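Local coordinates for protein probable zinc protease (Pseudomonas aeruginosa, PDB 4NNZ) that probably serves, with its partner PA0371, as one subunit of a heterodimeric zinc metallopeptidase of the M16 (insulinase) family, at residues A151-A155 and S156-T160; R178-Y181 and E182-A186. One frame throughout, in Å; residues are numbered along the deposited sequence.

Contact 1: A151-A155 and S156-T160; sequences AAYPA and SGYHT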
ATOM      1  N   ALA A 151      -6.322   0.449  -6.256  1.00 29.67           N
ATOM      2  CA  ALA A 151      -6.015   1.508  -7.180  1.00 29.56           C
ATOM      3  C   ALA A 151      -6.466   2.888  -6.726  1.00 32.40           C
ATOM      4  O   ALA A 151      -5.811   3.845  -6.979  1.00 34.24           O
ATOM      5  CB  ALA A 151      -6.552   1.196  -8.542  1.00 31.26           C
ATOM      6  N   ALA A 152      -7.603   2.971  -6.076  1.00 31.13           N
ATOM      7  CA  ALA A 152      -8.107   4.212  -5.543  1.00 31.43           C
ATOM      8  C   ALA A 152      -7.352   4.838  -4.376  1.00 31.65           C
ATOM      9  O   ALA A 152      -7.457   6.004  -4.150  1.00 31.97           O
ATOM     10  CB  ALA A 152      -9.574   4.095  -5.244  1.00 32.33           C
ATOM     11  N   TYR A 153      -6.583   4.065  -3.653  1.00 34.58           N
ATOM     12  CA  TYR A 153      -5.917   4.590  -2.489  1.00 36.01           C
ATOM     13  C   TYR A 153      -4.427   4.315  -2.531  1.00 35.83           C
ATOM     14  O   TYR A 153      -3.903   3.561  -1.766  1.00 36.95           O
ATOM     15  CB  TYR A 153      -6.510   3.994  -1.225  1.00 36.27           C
ATOM     16  CG  TYR A 153      -7.820   4.547  -0.754  1.00 36.31           C
ATOM     17  CD1 TYR A 153      -7.950   5.840  -0.348  1.00 37.18           C
ATOM     18  CD2 TYR A 153      -8.901   3.744  -0.662  1.00 36.68           C
ATOM     19  CE1 TYR A 153      -9.150   6.319   0.111  1.00 38.94           C
ATOM     20  CE2 TYR A 153     -10.087   4.204  -0.204  1.00 36.99           C
ATOM     21  CZ  TYR A 153     -10.209   5.490   0.175  1.00 37.29           C
ATOM     22  OH  TYR A 153     -11.401   5.893   0.625  1.00 36.84           O
ATOM     23  N   PRO A 154      -3.709   4.997  -3.407  1.00 38.25           N
ATOM     24  CA  PRO A 154      -2.304   4.701  -3.595  1.00 38.58           C
ATOM     25  C   PRO A 154      -1.449   4.872  -2.366  1.00 39.37           C
ATOM     26  O   PRO A 154      -0.584   4.071  -2.164  1.00 40.97           O
ATOM     27  CB  PRO A 154      -1.876   5.746  -4.599  1.00 36.43           C
ATOM     28  CG  PRO A 154      -3.070   6.071  -5.338  1.00 36.47           C
ATOM     29  CD  PRO A 154      -4.179   5.971  -4.394  1.00 39.21           C
ATOM     30  N   ALA A 155      -1.649   5.915  -1.595  1.00 37.50           N
ATOM     31  CA  ALA A 155      -0.775   6.173  -0.491  1.00 41.60           C
ATOM     32  C   ALA A 155      -1.265   5.782   0.875  1.00 45.13           C
ATOM     33  O   ALA A 155      -0.474   5.594   1.764  1.00 55.22           O
ATOM     34  CB  ALA A 155      -0.385   7.626  -0.490  1.00 41.61           C
ATOM     35  N   SER A 156      -2.562   5.712   1.074  1.00 44.79           N
ATOM     36  CA  SER A 156      -3.094   5.406   2.389  1.00 43.67           C
ATOM     37  C   SER A 156      -3.312   3.952   2.722  1.00 40.12           C
ATOM     38  O   SER A 156      -3.291   3.117   1.898  1.00 40.66           O
ATOM     39  CB  SER A 156      -4.352   6.208   2.671  1.00 46.16           C
ATOM     40  OG  SER A 156      -5.468   5.696   2.019  1.00 41.53           O
ATOM     41  N   GLY A 157      -3.571   3.694   3.973  1.00 42.38           N
ATOM     42  CA  GLY A 157      -3.781   2.360   4.452  1.00 41.77           C
ATOM     43  C   GLY A 157      -5.072   1.799   3.948  1.00 39.92           C
ATOM     44  O   GLY A 157      -5.327   0.641   4.049  1.00 41.29           O
ATOM     45  N   TYR A 158      -5.881   2.649   3.380  1.00 37.48           N
ATOM     46  CA  TYR A 158      -7.162   2.241   2.919  1.00 35.82           C
ATOM     47  C   TYR A 158      -7.119   1.286   1.805  1.00 36.00           C
ATOM     48  O   TYR A 158      -8.084   0.661   1.551  1.00 37.17           O
ATOM     49  CB  TYR A 158      -8.044   3.413   2.604  1.00 35.55           C
ATOM     50  CG  TYR A 158      -8.557   4.088   3.820  1.00 37.81           C
ATOM     51  CD1 TYR A 158      -8.748   3.397   4.984  1.00 37.78           C
ATOM     52  CD2 TYR A 158      -8.834   5.420   3.812  1.00 38.10           C
ATOM     53  CE1 TYR A 158      -9.202   4.016   6.087  1.00 40.42           C
ATOM     54  CE2 TYR A 158      -9.287   6.041   4.925  1.00 36.80           C
ATOM     55  CZ  TYR A 158      -9.465   5.322   6.049  1.00 38.68           C
ATOM     56  OH  TYR A 158      -9.922   5.897   7.156  1.00 40.85           O
ATOM     57  N   HIS A 159      -6.009   1.196   1.121  1.00 41.87           N
ATOM     58  CA  HIS A 159      -5.927   0.260   0.037  1.00 40.43           C
ATOM     59  C   HIS A 159      -5.913  -1.160   0.467  1.00 35.32           C
ATOM     60  O   HIS A 159      -6.214  -2.016  -0.321  1.00 34.56           O
ATOM     61  CB  HIS A 159      -4.846   0.559  -0.978  1.00 40.66           C
ATOM     62  CG  HIS A 159      -3.486   0.748  -0.406  1.00 46.09           C
ATOM     63  ND1 HIS A 159      -2.869  -0.188   0.379  1.00 50.81           N
ATOM     64  CD2 HIS A 159      -2.598   1.752  -0.559  1.00 47.26           C
ATOM     65  CE1 HIS A 159      -1.674   0.246   0.716  1.00 53.75           C
ATOM     66  NE2 HIS A 159      -1.480   1.418   0.150  1.00 49.01           N
ATOM     67  N   THR A 160      -5.583  -1.402   1.702  1.00 33.17           N
ATOM     68  CA  THR A 160      -5.467  -2.768   2.108  1.00 36.09           C
ATOM     69  C   THR A 160      -6.792  -3.449   2.375  1.00 33.61           C
ATOM     70  O   THR A 160      -7.632  -2.909   3.027  1.00 39.57           O
ATOM     71  CB  THR A 160      -4.380  -3.026   3.196  1.00 37.14           C
ATOM     72  OG1 THR A 160      -4.951  -3.631   4.345  1.00 38.41           O
ATOM     73  CG2 THR A 160      -3.646  -1.801   3.577  1.00 34.55           C
TER

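Contact 2: R178-Y181 and E182-A186; sequences RHWY and ESWYA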
ATOM      1  N   ARG A 178      -0.159 -12.580  18.333  1.00 46.18           N
ATOM      2  CA  ARG A 178       0.031 -12.221  19.715  1.00 50.32           C
ATOM      3  C   ARG A 178       0.544 -10.838  19.838  1.00 49.17           C
ATOM      4  O   ARG A 178       0.205 -10.122  20.734  1.00 49.11           O
ATOM      5  CB  ARG A 178       1.063 -13.132  20.350  1.00 56.17           C
ATOM      6  CG  ARG A 178       0.597 -14.533  20.611  1.00 62.43           C
ATOM      7  CD  ARG A 178       1.603 -15.297  21.424  1.00 65.88           C
ATOM      8  NE  ARG A 178       1.131 -16.622  21.756  1.00 67.60           N
ATOM      9  CZ  ARG A 178       1.719 -17.730  21.345  1.00 70.05           C
ATOM     10  NH1 ARG A 178       2.789 -17.661  20.584  1.00 69.34           N
ATOM     11  NH2 ARG A 178       1.247 -18.907  21.692  1.00 65.14           N
ATOM     12  N   HIS A 179       1.471 -10.517  18.973  1.00 46.30           N
ATOM     13  CA  HIS A 179       2.131  -9.259  18.999  1.00 46.51           C
ATOM     14  C   HIS A 179       1.204  -8.139  18.681  1.00 41.58           C
ATOM     15  O   HIS A 179       1.283  -7.076  19.228  1.00 34.69           O
ATOM     16  CB  HIS A 179       3.277  -9.288  18.035  1.00 52.59           C
ATOM     17  CG  HIS A 179       4.087  -8.048  18.046  1.00 61.77           C
ATOM     18  ND1 HIS A 179       4.989  -7.764  19.039  1.00 70.34           N
ATOM     19  CD2 HIS A 179       4.114  -7.000  17.198  1.00 67.78           C
ATOM     20  CE1 HIS A 179       5.546  -6.598  18.798  1.00 71.40           C
ATOM     21  NE2 HIS A 179       5.033  -6.115  17.685  1.00 72.60           N
ATOM     22  N   TRP A 180       0.339  -8.402  17.734  1.00 40.82           N
ATOM     23  CA  TRP A 180      -0.678  -7.482  17.345  1.00 38.31           C
ATOM     24  C   TRP A 180      -1.618  -7.276  18.486  1.00 39.31           C
ATOM     25  O   TRP A 180      -2.081  -6.191  18.708  1.00 39.28           O
ATOM     26  CB  TRP A 180      -1.375  -7.998  16.109  1.00 37.06           C
ATOM     27  CG  TRP A 180      -2.117  -7.005  15.329  1.00 35.62           C
ATOM     28  CD1 TRP A 180      -3.428  -6.913  15.240  1.00 37.17           C
ATOM     29  CD2 TRP A 180      -1.592  -5.990  14.479  1.00 38.86           C
ATOM     30  NE1 TRP A 180      -3.787  -5.912  14.432  1.00 37.92           N
ATOM     31  CE2 TRP A 180      -2.672  -5.327  13.936  1.00 38.37           C
ATOM     32  CE3 TRP A 180      -0.317  -5.580  14.130  1.00 36.79           C
ATOM     33  CZ2 TRP A 180      -2.531  -4.284  13.082  1.00 37.22           C
ATOM     34  CZ3 TRP A 180      -0.187  -4.559  13.302  1.00 36.31           C
ATOM     35  CH2 TRP A 180      -1.282  -3.916  12.771  1.00 38.57           C
ATOM     36  N   TYR A 181      -1.917  -8.335  19.206  1.00 39.21           N
ATOM     37  CA  TYR A 181      -2.778  -8.211  20.343  1.00 42.10           C
ATOM     38  C   TYR A 181      -2.132  -7.346  21.391  1.00 42.28           C
ATOM     39  O   TYR A 181      -2.745  -6.470  21.924  1.00 39.94           O
ATOM     40  CB  TYR A 181      -3.157  -9.575  20.899  1.00 44.49           C
ATOM     41  CG  TYR A 181      -3.775  -9.518  22.253  1.00 46.69           C
ATOM     42  CD1 TYR A 181      -3.003  -9.307  23.355  1.00 49.84           C
ATOM     43  CD2 TYR A 181      -5.121  -9.653  22.431  1.00 49.54           C
ATOM     44  CE1 TYR A 181      -3.542  -9.218  24.601  1.00 50.78           C
ATOM     45  CE2 TYR A 181      -5.667  -9.579  23.683  1.00 52.97           C
ATOM     46  CZ  TYR A 181      -4.860  -9.363  24.757  1.00 55.02           C
ATOM     47  OH  TYR A 181      -5.375  -9.291  26.004  1.00 61.31           O
ATOM     48  N   GLU A 182      -0.867  -7.581  21.645  1.00 43.85           N
ATOM     49  CA  GLU A 182      -0.142  -6.843  22.636  1.00 50.62           C
ATOM     50  C   GLU A 182      -0.066  -5.401  22.321  1.00 44.47           C
ATOM     51  O   GLU A 182      -0.115  -4.587  23.199  1.00 43.51           O
ATOM     52  CB  GLU A 182       1.288  -7.334  22.683  1.00 55.86           C
ATOM     53  CG  GLU A 182       1.523  -8.460  23.640  1.00 61.95           C
ATOM     54  CD  GLU A 182       2.807  -9.190  23.359  1.00 69.36           C
ATOM     55  OE1 GLU A 182       3.400  -8.981  22.302  1.00 71.74           O
ATOM     56  OE2 GLU A 182       3.229  -9.976  24.206  1.00 68.68           O
ATOM     57  N   SER A 183       0.192  -5.097  21.073  1.00 41.88           N
ATOM     58  CA  SER A 183       0.364  -3.743  20.658  1.00 44.43           C
ATOM     59  C   SER A 183      -0.855  -2.890  20.733  1.00 46.62           C
ATOM     60  O   SER A 183      -0.769  -1.766  21.089  1.00 49.48           O
ATOM     61  CB  SER A 183       0.941  -3.702  19.271  1.00 44.26           C
ATOM     62  OG  SER A 183       1.844  -4.746  19.123  1.00 47.63           O
ATOM     63  N   TRP A 184      -1.982  -3.417  20.319  1.00 45.31           N
ATOM     64  CA  TRP A 184      -3.133  -2.594  20.054  1.00 39.55           C
ATOM     65  C   TRP A 184      -4.346  -2.794  20.906  1.00 41.35           C
ATOM     66  O   TRP A 184      -5.168  -1.927  20.986  1.00 45.11           O
ATOM     67  CB  TRP A 184      -3.549  -2.756  18.616  1.00 35.66           C
ATOM     68  CG  TRP A 184      -2.561  -2.368  17.646  1.00 35.05           C
ATOM     69  CD1 TRP A 184      -1.891  -3.177  16.841  1.00 35.41           C
ATOM     70  CD2 TRP A 184      -2.158  -1.054  17.315  1.00 32.55           C
ATOM     71  NE1 TRP A 184      -1.075  -2.475  16.039  1.00 33.76           N
ATOM     72  CE2 TRP A 184      -1.230  -1.155  16.317  1.00 30.88           C
ATOM     73  CE3 TRP A 184      -2.490   0.201  17.781  1.00 36.28           C
ATOM     74  CZ2 TRP A 184      -0.636  -0.078  15.774  1.00 33.94           C
ATOM     75  CZ3 TRP A 184      -1.895   1.259  17.243  1.00 34.73           C
ATOM     76  CH2 TRP A 184      -0.978   1.125  16.263  1.00 35.44           C
ATOM     77  N   TYR A 185      -4.489  -3.954  21.496  1.00 43.89           N
ATOM     78  CA  TYR A 185      -5.639  -4.203  22.314  1.00 44.57           C
ATOM     79  C   TYR A 185      -5.362  -3.723  23.699  1.00 43.67           C
ATOM     80  O   TYR A 185      -5.055  -4.480  24.570  1.00 53.81           O
ATOM     81  CB  TYR A 185      -5.968  -5.675  22.307  1.00 47.67           C
ATOM     82  CG  TYR A 185      -6.925  -6.063  21.240  1.00 48.80           C
ATOM     83  CD1 TYR A 185      -6.643  -5.846  19.915  1.00 50.52           C
ATOM     84  CD2 TYR A 185      -8.107  -6.649  21.550  1.00 50.83           C
ATOM     85  CE1 TYR A 185      -7.527  -6.195  18.932  1.00 47.80           C
ATOM     86  CE2 TYR A 185      -8.988  -7.002  20.573  1.00 52.98           C
ATOM     87  CZ  TYR A 185      -8.690  -6.768  19.274  1.00 49.33           C
ATOM     88  OH  TYR A 185      -9.577  -7.124  18.336  1.00 48.43           O
ATOM     89  N   ALA A 186      -5.434  -2.438  23.882  1.00 41.46           N
ATOM     90  CA  ALA A 186      -5.088  -1.873  25.129  1.00 45.37           C
ATOM     91  C   ALA A 186      -6.133  -0.870  25.539  1.00 47.88           C
ATOM     92  O   ALA A 186      -6.778  -0.282  24.711  1.00 43.36           O
ATOM     93  CB  ALA A 186      -3.742  -1.229  25.038  1.00 43.64           C
TER

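Contact 1: A151-A155 and S156-T160
Y153, the first residue to leave helix 140-152, lays its phenol ring against Y158, five positions further on. The CB of Y158 stands over the middle of the ring, 3.5 Å from the Y153 centroid and 13° off the normal, a nearly axial CH-pi contact. Further out the two rings form a T-shaped (edge-to-face) pair: the edge of Y158 is turned to the face of Y153, with centroids 5.2 Å apart and planes at 63°. CD2 of Y158 leads that edge, 3.8 Å from CE1 of Y153. At Y153 CG lies beside the backbone N and opposite the carbonyl carbon (chi1 -78°), a setting in which the ring presents its face to CB of Y158. OG of S156 comes in obliquely, 3.4 Å from CD1 of Y153, and also takes a weak hydrogen bond from the backbone N of Y158. At its root, Y153 meets H159, CB to CB at 3.8 Å.

This is the exit turn of helix 140-152. The chain doubles back into a short 3-10 segment, 157-159, where T160 N donates to G157 O at 3.1 Å. The turn touches both parts of the M16 chain: Y153 also packs on L310 of strand 309-317, and the hydroxyl of Y158 is bonded to D87.

P154 directs its CB away from 156-160 and packs instead on E227 and R234. A155 points its CB away overall, though it still meets S156 N at 3.3 Å; its backbone N and that of S156 are both held by the carboxylate of E227, one oxygen to each. The turn also meets the second copy of this protein in the assembly: A155 packs on W165 of that subunit, and the H159 rings of the two chains meet.

Contact 2: R178-Y181 and E182-A186
W180 and W184, one helical turn apart, meet as an edge-to-face pair. The five-membered ring of W184 brings its edge over the six-membered ring of W180, centroids 4.3 Å apart and planes at 61°. CD1 and NE1 do the touching: NE1 of W184 is 3.6 Å from CZ3 of W180, and CD1 of W184 is 3.7 Å from CD2 of W180. With CG of W180 opposite its backbone N (chi1 -160°) and CG of W184 beside its own (chi1 -61°), CD1 and NE1 of W184 come over the W180 face. L49 and L53 of helix 49-56 pack against W180 as well.

Y181 and Y185 are arranged quite differently. Their planes are close to parallel, but the rings are slid so far apart that they barely overlap. The contact is instead a CH-pi one: CB of Y185 sits over the face of Y181 toward its rim, 4.3 Å from the ring centroid. Their hydroxyls bond outside the helix, that of Y181 to R110 O and that of Y185 to Y91 OH.

On the exposed flank, the H179 ring and the E182 carboxylate stand almost perpendicular, with ND1 of H179 and OE1 of E182 a loose 3.8 Å apart. S183 places OG over one face of the H179 ring, toward its rim. The same hydroxyl donates to H179 O, though the modelled length is too short to trust; S183 N reaches that oxygen more dependably, at 2.9 Å.

The i to i+4 ladder runs from E182 N-R178 O to Y185 N-Y181 O. The whole is the last turns of an amphipathic helix, 174-184, followed by an inverse gamma turn centred on Y185, its A186 N to W184 O bond weak.

In the fold
Both contacts sit at the C-terminal end of a helix and both rely on aromatic pairs, two tyrosines in contact 1, tryptophans and tyrosines in contact 2. Contact 1 is a buried turn leaving helix 140-152, close to the five-stranded sheet and to the second subunit; contact 2 runs along the end of helix 174-184, buried on the side toward helix 49-56 and exposed at R178, H179 and E182, with no other chain touching it. In contact 1 the pair spans a turn that leaves the alpha helix and passes into a single short 3-10 segment, whereas in contact 2 i to i+4 bonds set the spacing. Their centres lie about 24 Å apart and they do not touch.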